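Local atomic coordinates of periplasmic chaperone Spy (Escherichia coli, PDB entry 3OEO), a protein that probably acts as an ATP-independent periplasmic chaperone, limiting aggregation of unfolded proteins and helping them to refold. Residues L58-A63 against E79-K84. Numbering follows the deposited sequence.
With CD (cadmium ion), chain J.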
loop_
_atom_site.group_PDB
_atom_site.type_symbol
_atom_site.label_atom_id
_atom_site.label_comp_id
_atom_site.label_asym_id
_atom_site.label_seq_id
_atom_site.Cartn_x
_atom_site.Cartn_y
_atom_site.Cartn_z
ATOM N N LEU A 58 -0.162 13.312 9.941
ATOM C CA LEU A 58 0.398 14.427 9.162
ATOM C C LEU A 58 1.908 14.695 9.274
ATOM O O LEU A 58 2.459 15.454 8.472
ATOM C CB LEU A 58 -0.396 15.714 9.431
ATOM C CG LEU A 58 -1.710 15.883 8.658
ATOM C CD1 LEU A 58 -2.587 16.941 9.307
ATOM C CD2 LEU A 58 -1.460 16.216 7.189
ATOM N N GLU A 59 2.572 14.076 10.250
ATOM C CA GLU A 59 4.000 14.332 10.497
ATOM C C GLU A 59 4.928 13.202 10.043
ATOM O O GLU A 59 6.140 13.393 9.949
ATOM C CB GLU A 59 4.251 14.659 11.978
ATOM C CG GLU A 59 3.964 13.507 12.927
ATOM C CD GLU A 59 4.604 13.677 14.282
ATOM O OE1 GLU A 59 4.221 14.616 15.013
ATOM O OE2 GLU A 59 5.477 12.854 14.629
ATOM N N GLU A 60 4.358 12.028 9.778
ATOM C CA GLU A 60 5.140 10.854 9.383
ATOM C C GLU A 60 5.525 10.895 7.910
ATOM O O GLU A 60 6.592 10.411 7.530
ATOM C CB GLU A 60 4.387 9.559 9.712
ATOM C CG GLU A 60 4.625 9.025 11.133
ATOM C CD GLU A 60 3.760 9.691 12.197
ATOM O OE1 GLU A 60 3.253 10.805 11.968
ATOM O OE2 GLU A 60 3.582 9.091 13.276
ATOM N N ARG A 61 4.655 11.477 7.086
ATOM C CA ARG A 61 4.967 11.718 5.674
ATOM C C ARG A 61 6.137 12.694 5.492
ATOM O O ARG A 61 6.725 12.771 4.409
ATOM C CB ARG A 61 3.724 12.181 4.906
ATOM C CG ARG A 61 2.962 11.036 4.250
ATOM C CD ARG A 61 1.692 11.510 3.552
ATOM N NE ARG A 61 1.154 10.477 2.669
ATOM C CZ ARG A 61 1.215 10.510 1.340
ATOM N NH1 ARG A 61 1.780 11.539 0.716
ATOM N NH2 ARG A 61 0.700 9.514 0.630
ATOM N N ARG A 62 6.458 13.432 6.555
ATOM C CA ARG A 62 7.705 14.187 6.643
ATOM C C ARG A 62 8.854 13.221 6.942
ATOM O O ARG A 62 9.882 13.257 6.275
ATOM C CB ARG A 62 7.617 15.265 7.732
ATOM C CG ARG A 62 8.743 16.303 7.702
ATOM C CD ARG A 62 8.838 17.127 8.993
ATOM N NE ARG A 62 7.576 17.771 9.359
ATOM C CZ ARG A 62 6.835 17.438 10.415
ATOM N NH1 ARG A 62 7.229 16.477 11.241
ATOM N NH2 ARG A 62 5.699 18.081 10.655
ATOM N N ALA A 63 8.662 12.352 7.935
ATOM C CA ALA A 63 9.677 11.371 8.334
ATOM C C ALA A 63 10.218 10.567 7.153
ATOM O O ALA A 63 11.430 10.561 6.919
ATOM C CB ALA A 63 9.136 10.443 9.413
ATOM N N GLU A 79 13.612 1.543 10.062
ATOM C CA GLU A 79 13.061 0.422 10.836
ATOM C C GLU A 79 12.077 0.845 11.921
ATOM O O GLU A 79 11.113 0.125 12.192
ATOM C CB GLU A 79 14.171 -0.367 11.546
ATOM C CG GLU A 79 15.186 -1.066 10.655
ATOM C CD GLU A 79 16.205 -1.865 11.458
ATOM O OE1 GLU A 79 16.203 -1.792 12.706
ATOM O OE2 GLU A 79 17.015 -2.577 10.835
ATOM N N ALA A 80 12.337 1.995 12.550
ATOM C CA ALA A 80 11.583 2.426 13.729
ATOM C C ALA A 80 10.606 3.550 13.422
ATOM O O ALA A 80 9.948 4.086 14.324
ATOM C CB ALA A 80 12.521 2.817 14.844
ATOM N N GLN A 81 10.535 3.904 12.143
ATOM C CA GLN A 81 9.480 4.757 11.618
ATOM C C GLN A 81 8.354 3.852 11.086
ATOM O O GLN A 81 7.199 3.982 11.512
ATOM C CB GLN A 81 10.037 5.692 10.533
ATOM C CG GLN A 81 9.037 6.179 9.467
ATOM C CD GLN A 81 7.971 7.124 9.998
ATOM O OE1 GLN A 81 7.883 7.378 11.201
ATOM N NE2 GLN A 81 7.156 7.660 9.093
ATOM N N ILE A 82 8.722 2.949 10.166
ATOM C CA ILE A 82 7.881 1.855 9.671
ATOM C C ILE A 82 6.869 1.312 10.687
ATOM O O ILE A 82 5.675 1.401 10.460
ATOM C CB ILE A 82 8.738 0.651 9.184
ATOM C CG1 ILE A 82 9.528 1.000 7.920
ATOM C CG2 ILE A 82 7.855 -0.579 8.916
ATOM C CD1 ILE A 82 10.490 -0.108 7.492
ATOM N N ALA A 83 7.348 0.759 11.801
ATOM C CA ALA A 83 6.480 0.036 12.737
ATOM C C ALA A 83 5.573 0.942 13.575
ATOM O O ALA A 83 4.672 0.452 14.264
ATOM C CB ALA A 83 7.311 -0.883 13.640
ATOM N N LYS A 84 5.832 2.253 13.548
ATOM C CA LYS A 84 4.892 3.238 14.101
ATOM C C LYS A 84 3.729 3.329 13.107
ATOM O O LYS A 84 2.589 3.635 13.467
ATOM C CB LYS A 84 5.576 4.596 14.307
ATOM C CG LYS A 84 4.731 5.635 15.054
ATOM C CD LYS A 84 5.570 6.772 15.661
ATOM C CE LYS A 84 6.110 7.736 14.598
ATOM N NZ LYS A 84 6.572 9.038 15.163
HETATM CD CD CD J . 3.877 12.721 16.705
HETATM O O HOH W 1 3.686 10.705 18.466
#
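Lys-84 reaches across to two consecutive acidic residues that do different work: Glu-60 takes it in a long salt bridge, OE2 to NZ at 3.5 Å, while the neighbouring Glu-59 spends its carboxylate on a cadmium ion. That ion is chelated in bidentate fashion, with Glu-59 OE1 and OE2 each 2.6 Å from the metal, and a water is a further ligand. Glu-59 OE2 also lies 4.0 Å from Lys-84 NZ, too far for a salt bridge, though the opposite charges probably attract. The lysine is extended from its backbone until a bend at chi3 (72°), and the two side chains of the salt bridge meet at roughly a right angle, Glu-60 OE2 lying alongside CE and NZ. Next to the charge pair, the amide of Gln-81 reaches the start of helix 60-68, its NE2 3.4 Å from Ala-63 CB and equally far from Glu-60 CB. Its plane is turned 36° from the Glu-60 carboxylate, and although NE2 comes within 3.2 Å of Glu-60 O, the geometry does not make a hydrogen bond. Gln-81 also touches Met-64 and Ile-67, packing helix 75-82 against helix 60-68. Replacing Glu-60 by alanine is likely to leave Lys-84 without its salt-bridge mate and the Gln-81 amide without the CG packed against it. With Glu-59 engaged by cadmium, Glu-60 probably does most to balance the lysine charge, while Gln-81 contributes packing alone between the segments.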